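Local coordinates for mosquitocidal toxin (Bacillus sphaericus, PDB 2CB4), which probably transfers ADP-ribose from NAD+ onto target proteins to poison mosquito larvae, this chain being the catalytic domain of the larger toxin, at residues L136-W141 / P267-L272; D73-L78 / T126-Y131; R205-P210 / V230-N235; N87-N92 / E190-T195. The protein carries 1 engineered substitution. All blocks are in the same frame, centred on the assembly; numbering follows the deposited sequence.

Contact 1. Residues L136-W141 / P267-L272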
# COMPACT_ATOMS: atom_id res chain seq x y z
N LEU A 136 17.02 55.67 12.72
CA LEU A 136 17.47 54.63 13.65
C LEU A 136 16.33 53.59 13.76
O LEU A 136 15.14 53.96 13.77
CB LEU A 136 17.73 55.24 15.03
CG LEU A 136 18.86 56.27 15.11
CD1 LEU A 136 19.10 56.69 16.55
CD2 LEU A 136 20.11 55.68 14.53
N GLU A 137 16.70 52.32 13.85
CA GLU A 137 15.71 51.24 13.96
C GLU A 137 14.93 51.22 15.26
O GLU A 137 15.51 51.32 16.36
CB GLU A 137 16.33 49.86 13.71
CG GLU A 137 15.30 48.81 13.34
CD GLU A 137 15.87 47.43 13.05
OE1 GLU A 137 17.07 47.20 13.28
OE2 GLU A 137 15.09 46.57 12.61
N ILE A 138 13.62 51.05 15.13
CA ILE A 138 12.73 50.94 16.29
C ILE A 138 11.98 49.59 16.20
O ILE A 138 12.07 48.89 15.19
CB ILE A 138 11.75 52.15 16.41
CG1 ILE A 138 10.91 52.30 15.15
CG2 ILE A 138 12.53 53.44 16.71
CD1 ILE A 138 9.82 53.35 15.27
N THR A 139 11.29 49.21 17.27
CA THR A 139 10.58 47.94 17.33
C THR A 139 9.65 47.68 16.14
O THR A 139 8.77 48.48 15.85
CB THR A 139 9.83 47.82 18.66
OG1 THR A 139 10.69 48.24 19.71
CG2 THR A 139 9.39 46.36 18.91
N PRO A 140 9.82 46.53 15.46
CA PRO A 140 8.94 46.22 14.34
C PRO A 140 7.69 45.54 14.89
O PRO A 140 7.57 45.31 16.10
CB PRO A 140 9.77 45.21 13.53
CG PRO A 140 10.58 44.49 14.55
CD PRO A 140 10.86 45.49 15.65
N TRP A 141 6.76 45.22 14.00
CA TRP A 141 5.59 44.43 14.36
C TRP A 141 6.26 43.12 14.88
O TRP A 141 7.18 42.57 14.24
CB TRP A 141 4.76 44.15 13.10
CG TRP A 141 3.55 43.28 13.36
CD1 TRP A 141 2.27 43.71 13.57
CD2 TRP A 141 3.51 41.83 13.43
NE1 TRP A 141 1.44 42.62 13.77
CE2 TRP A 141 2.17 41.47 13.67
CE3 TRP A 141 4.48 40.81 13.25
CZ2 TRP A 141 1.77 40.13 13.80
CZ3 TRP A 141 4.08 39.48 13.37
CH2 TRP A 141 2.74 39.15 13.67
N PRO A 267 4.68 46.61 19.44
CA PRO A 267 4.60 46.85 20.89
C PRO A 267 4.91 48.28 21.36
O PRO A 267 4.37 48.72 22.38
CB PRO A 267 5.61 45.84 21.47
CG PRO A 267 6.53 45.52 20.36
CD PRO A 267 5.80 45.73 19.07
N ASN A 268 5.80 48.96 20.66
CA ASN A 268 6.20 50.30 21.04
C ASN A 268 7.08 50.86 19.93
O ASN A 268 7.24 50.24 18.88
CB ASN A 268 6.98 50.23 22.36
CG ASN A 268 8.16 49.27 22.30
OD1 ASN A 268 9.06 49.41 21.47
ND2 ASN A 268 8.15 48.27 23.18
N ASN A 269 7.63 52.05 20.17
CA ASN A 269 8.49 52.70 19.19
C ASN A 269 9.86 52.93 19.76
O ASN A 269 10.56 53.85 19.35
CB ASN A 269 7.92 54.05 18.78
CG ASN A 269 6.60 53.93 18.07
OD1 ASN A 269 6.35 53.00 17.31
ND2 ASN A 269 5.76 54.90 18.29
N ASN A 270 10.24 52.10 20.70
CA ASN A 270 11.54 52.22 21.32
C ASN A 270 12.64 51.82 20.36
O ASN A 270 12.42 51.08 19.38
CB ASN A 270 11.61 51.36 22.57
CG ASN A 270 10.57 51.75 23.59
OD1 ASN A 270 9.98 52.84 23.51
ND2 ASN A 270 10.31 50.87 24.53
N LEU A 271 13.84 52.32 20.64
CA LEU A 271 14.97 52.01 19.81
C LEU A 271 15.33 50.54 20.00
O LEU A 271 15.34 50.01 21.13
CB LEU A 271 16.17 52.89 20.16
CG LEU A 271 16.09 54.39 19.82
CD1 LEU A 271 17.27 55.08 20.51
CD2 LEU A 271 16.12 54.65 18.31
N LEU A 272 15.62 49.89 18.89
CA LEU A 272 15.98 48.50 18.90
C LEU A 272 17.48 48.47 19.05
O LEU A 272 18.19 48.03 18.16
CB LEU A 272 15.56 47.86 17.58
CG LEU A 272 15.31 46.37 17.65
CD1 LEU A 272 14.20 46.03 18.67
CD2 LEU A 272 14.99 45.89 16.27

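Contact 2. Residues D73-L78 / T126-Y131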
# COMPACT_ATOMS: atom_id res chain seq x y z
N ASP A 73 18.40 49.00 0.98
CA ASP A 73 18.36 50.20 1.81
C ASP A 73 17.27 50.01 2.88
O ASP A 73 16.43 49.14 2.74
CB ASP A 73 18.14 51.50 0.99
CG ASP A 73 16.90 51.45 0.09
OD1 ASP A 73 15.96 50.67 0.34
OD2 ASP A 73 16.85 52.24 -0.87
N ASN A 74 17.31 50.83 3.93
CA ASN A 74 16.34 50.74 5.02
C ASN A 74 14.91 50.70 4.55
O ASN A 74 14.06 50.02 5.12
CB ASN A 74 16.51 51.90 5.98
CG ASN A 74 17.79 51.81 6.79
OD1 ASN A 74 18.53 50.83 6.70
ND2 ASN A 74 18.06 52.83 7.59
N GLU A 75 14.65 51.47 3.52
CA GLU A 75 13.29 51.59 3.01
C GLU A 75 12.75 50.30 2.38
O GLU A 75 11.54 50.10 2.35
CB GLU A 75 13.25 52.79 2.03
CG GLU A 75 11.87 53.25 1.60
CD GLU A 75 11.88 53.88 0.21
OE1 GLU A 75 12.93 54.47 -0.18
OE2 GLU A 75 10.85 53.77 -0.49
N HIS A 76 13.66 49.41 1.93
CA HIS A 76 13.28 48.13 1.32
C HIS A 76 13.62 46.90 2.17
O HIS A 76 13.45 45.77 1.72
CB HIS A 76 13.86 48.01 -0.11
CG HIS A 76 13.28 49.01 -1.04
ND1 HIS A 76 13.85 50.26 -1.23
CD2 HIS A 76 12.13 49.00 -1.76
CE1 HIS A 76 13.08 50.96 -2.05
NE2 HIS A 76 12.03 50.22 -2.38
N ARG A 77 14.08 47.15 3.39
CA ARG A 77 14.45 46.12 4.33
C ARG A 77 13.20 45.47 4.93
O ARG A 77 12.35 46.14 5.57
CB ARG A 77 15.30 46.72 5.44
CG ARG A 77 15.88 45.70 6.40
CD ARG A 77 16.95 46.33 7.24
NE ARG A 77 17.52 45.39 8.21
CZ ARG A 77 17.22 45.37 9.50
NH1 ARG A 77 16.36 46.24 10.00
NH2 ARG A 77 17.80 44.48 10.30
N LEU A 78 13.08 44.16 4.68
CA LEU A 78 11.93 43.38 5.16
C LEU A 78 12.36 42.39 6.25
O LEU A 78 13.53 41.98 6.34
CB LEU A 78 11.28 42.63 4.01
CG LEU A 78 10.82 43.48 2.82
CD1 LEU A 78 10.43 42.56 1.66
CD2 LEU A 78 9.62 44.33 3.27
N THR A 126 5.88 39.10 4.96
CA THR A 126 7.05 39.76 5.57
C THR A 126 6.46 41.06 6.14
O THR A 126 5.35 41.45 5.83
CB THR A 126 8.21 40.00 4.58
OG1 THR A 126 7.74 40.90 3.57
CG2 THR A 126 8.64 38.64 3.86
N THR A 127 7.18 41.72 7.03
CA THR A 127 6.76 42.97 7.61
C THR A 127 7.94 43.93 7.41
O THR A 127 9.09 43.51 7.38
CB THR A 127 6.32 42.82 9.12
OG1 THR A 127 5.79 44.06 9.59
CG2 THR A 127 7.49 42.42 10.01
N ARG A 128 7.66 45.21 7.28
CA ARG A 128 8.72 46.19 7.07
C ARG A 128 9.52 46.50 8.31
O ARG A 128 8.96 46.61 9.39
CB ARG A 128 8.14 47.50 6.53
CG ARG A 128 7.25 47.33 5.28
CD ARG A 128 6.82 48.67 4.73
NE ARG A 128 7.96 49.41 4.22
CZ ARG A 128 8.06 50.74 4.20
NH1 ARG A 128 7.08 51.49 4.66
NH2 ARG A 128 9.16 51.32 3.71
N ALA A 129 10.83 46.70 8.13
CA ALA A 129 11.68 47.13 9.23
C ALA A 129 11.20 48.59 9.54
O ALA A 129 10.76 49.32 8.65
CB ALA A 129 13.14 47.11 8.80
N ARG A 130 11.24 48.98 10.81
CA ARG A 130 10.77 50.29 11.21
C ARG A 130 11.88 51.19 11.71
O ARG A 130 12.78 50.76 12.43
CB ARG A 130 9.72 50.17 12.30
CG ARG A 130 8.42 49.58 11.85
CD ARG A 130 7.56 49.39 13.08
NE ARG A 130 6.84 50.61 13.39
CZ ARG A 130 6.88 51.26 14.55
NH1 ARG A 130 7.57 50.84 15.60
NH2 ARG A 130 6.16 52.36 14.67
N TYR A 131 11.80 52.46 11.31
CA TYR A 131 12.83 53.44 11.68
C TYR A 131 12.22 54.70 12.23
O TYR A 131 11.09 55.04 11.88
CB TYR A 131 13.68 53.76 10.43
CG TYR A 131 14.44 52.55 9.96
CD1 TYR A 131 15.70 52.25 10.51
CD2 TYR A 131 13.88 51.66 9.07
CE1 TYR A 131 16.38 51.10 10.14
CE2 TYR A 131 14.56 50.50 8.68
CZ TYR A 131 15.79 50.22 9.24
OH TYR A 131 16.47 49.10 8.86
O HOH W 1 11.53 49.95 6.10
O HOH W 2 10.41 47.86 3.96

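Contact 3. Residues R205-P210 / V230-N235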
# COMPACT_ATOMS: atom_id res chain seq x y z
N ARG A 205 22.49 34.86 19.04
CA ARG A 205 23.34 34.68 17.88
C ARG A 205 22.82 35.41 16.67
O ARG A 205 21.61 35.55 16.48
CB ARG A 205 23.42 33.19 17.55
CG ARG A 205 24.27 32.84 16.36
CD ARG A 205 24.67 31.39 16.48
NE ARG A 205 25.80 31.22 17.39
CZ ARG A 205 25.95 30.19 18.23
NH1 ARG A 205 25.02 29.25 18.31
NH2 ARG A 205 27.02 30.13 19.02
N ILE A 206 23.76 35.85 15.83
CA ILE A 206 23.46 36.53 14.58
C ILE A 206 24.04 35.65 13.48
O ILE A 206 25.22 35.33 13.51
CB ILE A 206 24.09 37.94 14.50
CG1 ILE A 206 23.50 38.83 15.61
CG2 ILE A 206 23.82 38.58 13.11
CD1 ILE A 206 24.31 40.06 15.90
N TRP A 207 23.19 35.23 12.56
CA TRP A 207 23.57 34.37 11.45
C TRP A 207 23.63 35.19 10.17
O TRP A 207 22.70 35.93 9.86
CB TRP A 207 22.50 33.30 11.23
CG TRP A 207 22.43 32.28 12.33
CD1 TRP A 207 21.63 32.30 13.46
CD2 TRP A 207 23.15 31.05 12.36
NE1 TRP A 207 21.85 31.17 14.20
CE2 TRP A 207 22.78 30.38 13.56
CE3 TRP A 207 24.12 30.46 11.52
CZ2 TRP A 207 23.33 29.15 13.92
CZ3 TRP A 207 24.66 29.23 11.89
CH2 TRP A 207 24.24 28.57 13.08
N ILE A 208 24.72 35.01 9.42
CA ILE A 208 24.90 35.67 8.14
C ILE A 208 24.78 34.62 7.05
O ILE A 208 25.35 33.54 7.17
CB ILE A 208 26.31 36.30 8.03
CG1 ILE A 208 26.61 37.20 9.25
CG2 ILE A 208 26.44 37.09 6.74
CD1 ILE A 208 25.70 38.35 9.37
N ASN A 209 24.02 34.92 5.99
CA ASN A 209 23.87 34.00 4.85
C ASN A 209 24.94 34.44 3.83
O ASN A 209 24.78 35.46 3.18
CB ASN A 209 22.49 34.16 4.22
CG ASN A 209 22.27 33.23 3.05
OD1 ASN A 209 23.12 32.40 2.74
ND2 ASN A 209 21.12 33.34 2.42
N PRO A 210 26.03 33.69 3.71
CA PRO A 210 27.12 34.07 2.77
C PRO A 210 26.67 34.09 1.30
O PRO A 210 27.33 34.68 0.46
CB PRO A 210 28.17 32.96 2.97
CG PRO A 210 27.81 32.32 4.27
CD PRO A 210 26.31 32.40 4.36
N VAL A 230 27.75 34.23 13.29
CA VAL A 230 28.15 33.06 12.54
C VAL A 230 27.79 33.11 11.05
O VAL A 230 26.69 33.52 10.68
CB VAL A 230 27.51 31.78 13.20
CG1 VAL A 230 27.87 30.52 12.45
CG2 VAL A 230 27.96 31.66 14.63
N PHE A 231 28.73 32.68 10.21
CA PHE A 231 28.53 32.58 8.76
C PHE A 231 28.03 31.19 8.52
O PHE A 231 28.70 30.21 8.80
CB PHE A 231 29.82 32.85 7.98
CG PHE A 231 30.21 34.28 8.04
CD1 PHE A 231 29.88 35.15 7.02
CD2 PHE A 231 30.74 34.79 9.24
CE1 PHE A 231 30.18 36.50 7.13
CE2 PHE A 231 31.02 36.15 9.37
CZ PHE A 231 30.74 37.01 8.30
N TRP A 232 26.80 31.11 8.04
CA TRP A 232 26.16 29.85 7.83
C TRP A 232 26.69 29.01 6.68
O TRP A 232 27.21 29.53 5.69
CB TRP A 232 24.68 30.15 7.59
CG TRP A 232 23.83 28.92 7.37
CD1 TRP A 232 23.25 28.12 8.33
CD2 TRP A 232 23.46 28.33 6.09
NE1 TRP A 232 22.57 27.08 7.73
CE2 TRP A 232 22.68 27.19 6.36
CE3 TRP A 232 23.75 28.65 4.75
CZ2 TRP A 232 22.15 26.38 5.35
CZ3 TRP A 232 23.24 27.83 3.74
CH2 TRP A 232 22.44 26.71 4.06
N HIS A 233 26.51 27.69 6.81
CA HIS A 233 26.78 26.72 5.73
C HIS A 233 25.78 25.58 5.98
O HIS A 233 25.29 25.45 7.10
CB HIS A 233 28.25 26.23 5.64
CG HIS A 233 28.74 25.53 6.88
ND1 HIS A 233 28.36 24.24 7.20
CD2 HIS A 233 29.59 25.94 7.85
CE1 HIS A 233 28.94 23.89 8.34
NE2 HIS A 233 29.70 24.90 8.75
N GLU A 234 25.45 24.81 4.95
CA GLU A 234 24.49 23.69 5.09
C GLU A 234 24.86 22.85 6.31
O GLU A 234 26.04 22.56 6.55
CB GLU A 234 24.61 22.73 3.91
CG GLU A 234 23.68 22.94 2.75
CD GLU A 234 23.61 21.70 1.84
OE1 GLU A 234 24.45 21.56 0.90
OE2 GLU A 234 22.73 20.84 2.09
N ASN A 235 23.83 22.42 7.06
CA ASN A 235 24.04 21.55 8.21
C ASN A 235 25.00 22.09 9.24
O ASN A 235 25.70 21.33 9.88
CB ASN A 235 24.54 20.17 7.78
CG ASN A 235 23.63 19.49 6.78
OD1 ASN A 235 24.09 18.95 5.76
ND2 ASN A 235 22.32 19.53 7.06

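Contact 4. Residues N87-N92 / E190-T195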
# COMPACT_ATOMS: atom_id res chain seq x y z
N ASN A 87 19.33 26.25 9.16
CA ASN A 87 19.63 25.03 8.38
C ASN A 87 18.48 24.65 7.46
O ASN A 87 18.67 23.95 6.48
CB ASN A 87 20.05 23.84 9.26
CG ASN A 87 21.47 23.98 9.74
OD1 ASN A 87 22.17 24.94 9.39
ND2 ASN A 87 21.91 23.02 10.51
N ASP A 88 17.29 25.14 7.79
CA ASP A 88 16.11 24.96 6.96
C ASP A 88 15.99 26.21 5.99
O ASP A 88 16.14 26.09 4.79
CB ASP A 88 14.86 24.83 7.85
CG ASP A 88 13.59 24.60 7.05
OD1 ASP A 88 13.65 24.61 5.80
OD2 ASP A 88 12.53 24.38 7.65
N ILE A 89 15.74 27.39 6.56
CA ILE A 89 15.55 28.63 5.82
C ILE A 89 16.64 29.11 4.86
O ILE A 89 16.33 29.49 3.71
CB ILE A 89 15.06 29.79 6.76
CG1 ILE A 89 13.83 29.34 7.60
CG2 ILE A 89 14.78 31.09 5.93
CD1 ILE A 89 12.67 28.77 6.75
N PHE A 90 17.91 29.08 5.29
CA PHE A 90 19.01 29.51 4.42
C PHE A 90 19.26 28.49 3.31
O PHE A 90 19.97 28.76 2.34
CB PHE A 90 20.32 29.74 5.19
CG PHE A 90 20.35 31.01 6.00
CD1 PHE A 90 19.32 31.91 5.95
CD2 PHE A 90 21.43 31.28 6.85
CE1 PHE A 90 19.35 33.06 6.73
CE2 PHE A 90 21.44 32.44 7.62
CZ PHE A 90 20.41 33.33 7.55
N LEU A 91 18.68 27.30 3.47
CA LEU A 91 18.85 26.27 2.46
C LEU A 91 17.67 26.28 1.47
O LEU A 91 17.87 26.18 0.27
CB LEU A 91 18.93 24.90 3.13
CG LEU A 91 18.98 23.70 2.15
CD1 LEU A 91 20.27 23.68 1.34
CD2 LEU A 91 18.80 22.36 2.86
N ASN A 92 16.46 26.39 1.99
CA ASN A 92 15.24 26.32 1.19
C ASN A 92 14.50 27.62 0.91
O ASN A 92 13.64 27.65 0.06
CB ASN A 92 14.24 25.39 1.93
CG ASN A 92 14.75 23.99 2.08
OD1 ASN A 92 15.08 23.34 1.09
ND2 ASN A 92 14.86 23.53 3.31
N GLU A 190 18.52 33.17 -1.44
CA GLU A 190 19.53 34.18 -1.81
C GLU A 190 19.08 35.62 -1.50
O GLU A 190 19.88 36.54 -1.54
CB GLU A 190 20.02 34.01 -3.26
CG GLU A 190 18.95 34.25 -4.34
CD GLU A 190 18.25 33.00 -4.77
OE1 GLU A 190 18.22 32.03 -3.98
OE2 GLU A 190 17.69 32.99 -5.90
N PHE A 191 17.81 35.80 -1.15
CA PHE A 191 17.26 37.11 -0.78
C PHE A 191 17.19 37.31 0.74
O PHE A 191 16.67 38.32 1.22
CB PHE A 191 15.87 37.26 -1.40
CG PHE A 191 15.90 37.18 -2.90
CD1 PHE A 191 16.75 38.03 -3.63
CD2 PHE A 191 15.15 36.22 -3.58
CE1 PHE A 191 16.82 37.94 -5.01
CE2 PHE A 191 15.23 36.13 -4.96
CZ PHE A 191 16.09 36.98 -5.68
N ILE A 192 17.69 36.32 1.49
CA ILE A 192 17.69 36.36 2.95
C ILE A 192 19.11 36.60 3.38
O ILE A 192 19.99 35.75 3.19
CB ILE A 192 17.08 35.06 3.57
CG1 ILE A 192 15.82 34.64 2.77
CG2 ILE A 192 16.77 35.26 5.05
CD1 ILE A 192 15.19 33.32 3.25
N ARG A 193 19.35 37.79 3.90
CA ARG A 193 20.70 38.18 4.27
C ARG A 193 21.21 37.67 5.60
O ARG A 193 22.38 37.33 5.74
CB ARG A 193 20.85 39.72 4.24
CG ARG A 193 22.33 40.12 4.45
CD ARG A 193 22.61 41.53 4.01
NE ARG A 193 22.11 42.48 4.99
CZ ARG A 193 22.23 43.80 4.88
NH1 ARG A 193 22.85 44.32 3.85
NH2 ARG A 193 21.72 44.59 5.82
N SER A 194 20.35 37.66 6.60
CA SER A 194 20.77 37.23 7.92
C SER A 194 19.56 36.90 8.77
O SER A 194 18.42 37.04 8.35
CB SER A 194 21.53 38.40 8.59
OG SER A 194 20.67 39.53 8.83
N THR A 195 19.83 36.51 10.00
CA THR A 195 18.75 36.27 10.95
C THR A 195 19.27 36.42 12.37
O THR A 195 20.44 36.17 12.65
CB THR A 195 18.01 34.91 10.75
OG1 THR A 195 16.78 34.93 11.49
CG2 THR A 195 18.85 33.72 11.23

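Contact 1. Residues L136-W141 / P267-L272
T139 and N268 meet through their polar ends: OG1 of T139 gives a short bond to OD1 of N268, 2.7 Å long. With N268 CG lodged between its own backbone N and carbonyl carbon (chi1 55°), OD1 curls back and also accepts from N270 N at 3.0 Å. This second bond closes an Asx turn, so two donors grip one amide oxygen; ND2 is held by N278 O. The methyl of T139 takes the other branch, anti to the backbone N, and CG2 presses on the ring carbon CG of P267 at 3.3 Å. Threonine thus serves both a polar and an apolar neighbour.

The turn delivers residues 270-272 to the outer side of the short strand 137-138, where I138 and L271 form a single beta bridge at the edge of the large mixed sheet. L272 N donates almost straight to E137 O (2.9 Å, 179°), and T139 N reaches N270 O at 3.0 Å. Around this backbone pair, L272 runs alongside the extended E137 side chain, its CD2 3.7 Å from E137 CD; OE2 of the carboxylate is salt-bridged to R77 NH1. The branched I138 sets CG2 against N269 O, while L271 turns CD2 back to the CB of L136 (3.7 Å). N269 OD1 accepts from R130 NH2, which ties the turn to strand 123-131.

Contact 2. Residues D73-L78 / T126-Y131
Strands 78-82 and 123-131 pair antiparallel in the core of the ADP-ribosyltransferase fold, which by family analogy probably binds NAD+. L78 is paired with R128, non-hydrogen-bonded, their side chains diverging. Next to it A129 N donates to R77 O (3.0 Å, 170°); small A129 lets the aliphatic part of R77 lie over its methyl.

The amide of N74 stacks flat on the ring of Y131, the planes 4° apart, with ND2 3.5 Å from CE1 near the rim and CB over the same ring. R77 stretches past them, CG anti to the backbone N (chi1 -173°), and NH1 makes a weak bond to Y131 OH at 3.1 Å; the charge is met by E155 at NE and E137 at NH1. R128 bends at chi3 so that NH2 meets E75 O at 3.0 Å, in the carbonyl plane and on a lone pair. One water joins its NE to the carbonyls of E75 and R77; another links N74 O and A129 O.

L78 and T126 are buried, L78 CD1 3.7 Å from T126 OG1, which bonds to I181 O. L78 also packs on I156 of strand 150-156 and F183 of strand 180-184, while T127 OG1 bonds to E178 O.

Contact 3. Residues R205-P210 / V230-N235
V230 lies against W207 on one face of the sheet, where strands 202-208 and 229-231 run parallel. Its CB sits over the indole, offset toward the rim, and CG1, anti to the backbone N (chi1 179°), comes to 3.5 Å from W207 CZ3. The other methyl, CG2, touches R205 NE at the same distance, so the valine's two branches serve the indole and the arginine stem. R205, extended through chi1 and chi2, lays CD over the same indole; the bend at chi3 then turns NE to V230 CG2 and S228 OG.

This is the tight part, bound by three backbone bonds: V230 N to I206 O (2.8 Å), I208 N to V230 O (2.8 Å) and W232 N to I208 O (3.0 Å), the last continuing the pairing just beyond the strand. Buried W232 presents its ring edge to W207 CZ3, the two indoles meeting obliquely with planes at 69°.

The other face is looser. F231 is exposed, and its ring rests on I208, whose CB stands over the face and whose CG2 is 3.8 Å from F231 CE1. P210 closes the end, CG lying 3.2 Å from W232 O; proline has no N-H to offer a further strand partner. Past W232 the chain leaves the sheet, and W232, H233 and E234 pack against a second subunit.

The chemistry is divided: backbone bonds set the register, while apolar side chains pack on both faces, more tightly round W207. W207 NE1 bonds to E197 and W232 NE1 to N87, so burying the two indoles costs neither N-H its partner.

Contact 4. Residues N87-N92 / E190-T195
F90 points the edge of its ring at strand 192-199, with CE1 against CG2 of I192 (3.8 Å) and CZ against the backbone carbon C of S194 (3.9 Å). Its CG stands anti to the carbonyl carbon (chi1 -75°), which swings the ring off the helix toward the sheet. T195 adds its methyl, CG2 being 4.0 Å from F90 CZ, while its OG1 makes a weak bond to R153 O. A phenylalanine suits the place because a thin ring edge can slide between a branched side chain and bare backbone.

One residue earlier in the helix, I89 meets the same isoleucine: its CG2 touches CD1 of I192 at 3.5 Å, the two side chains crossing at about a right angle. I192 thus splits its branches, CG2 to the phenylalanine and CD1 to I89. No hydrogen bond spans the contact; all the residues that touch are buried and the contact is made by van der Waals packing. F94 and Y154 pack on both isoleucines, and W232 meets the F90 ring edge-to-face.

The strand does not alternate simply here. R193 has a helical backbone (phi -80°, psi -40°), so R193 and S194 both turn from the helix, and their polar ends meet E155 on the far side. I192 and T195 are left to face the helix.

Helix 87-92 and strand 192-195 run nearly antiparallel with axes 9.7 Å apart, a short helix packed on a sheet face, within the Scabin-like ADP-ribosyltransferase domain.

How the contacts relate
All four contacts reach the same mixed sheet and fall into two touching pairs. Contacts 1 and 2, with centres 12 Å apart, meet through R130, whose NH1 is 2.7 Å from T139 O. Contacts 3 and 4 lie closer, centres 8 Å apart, and share the aromatic cluster of W207, W232 and F90; N209 ND2 bonds to I192 O at 2.8 Å, and both contacts touch the second subunit. Between the pairs, contacts 2 and 4 come within about 5 Å at their nearest atoms, and E155 bridges them by binding R77 and R193. No NAD+ is bound here; by family analogy the NAD+ site probably lies where strands 78-82, 123-131 and 180-184 adjoin, beside contact 2.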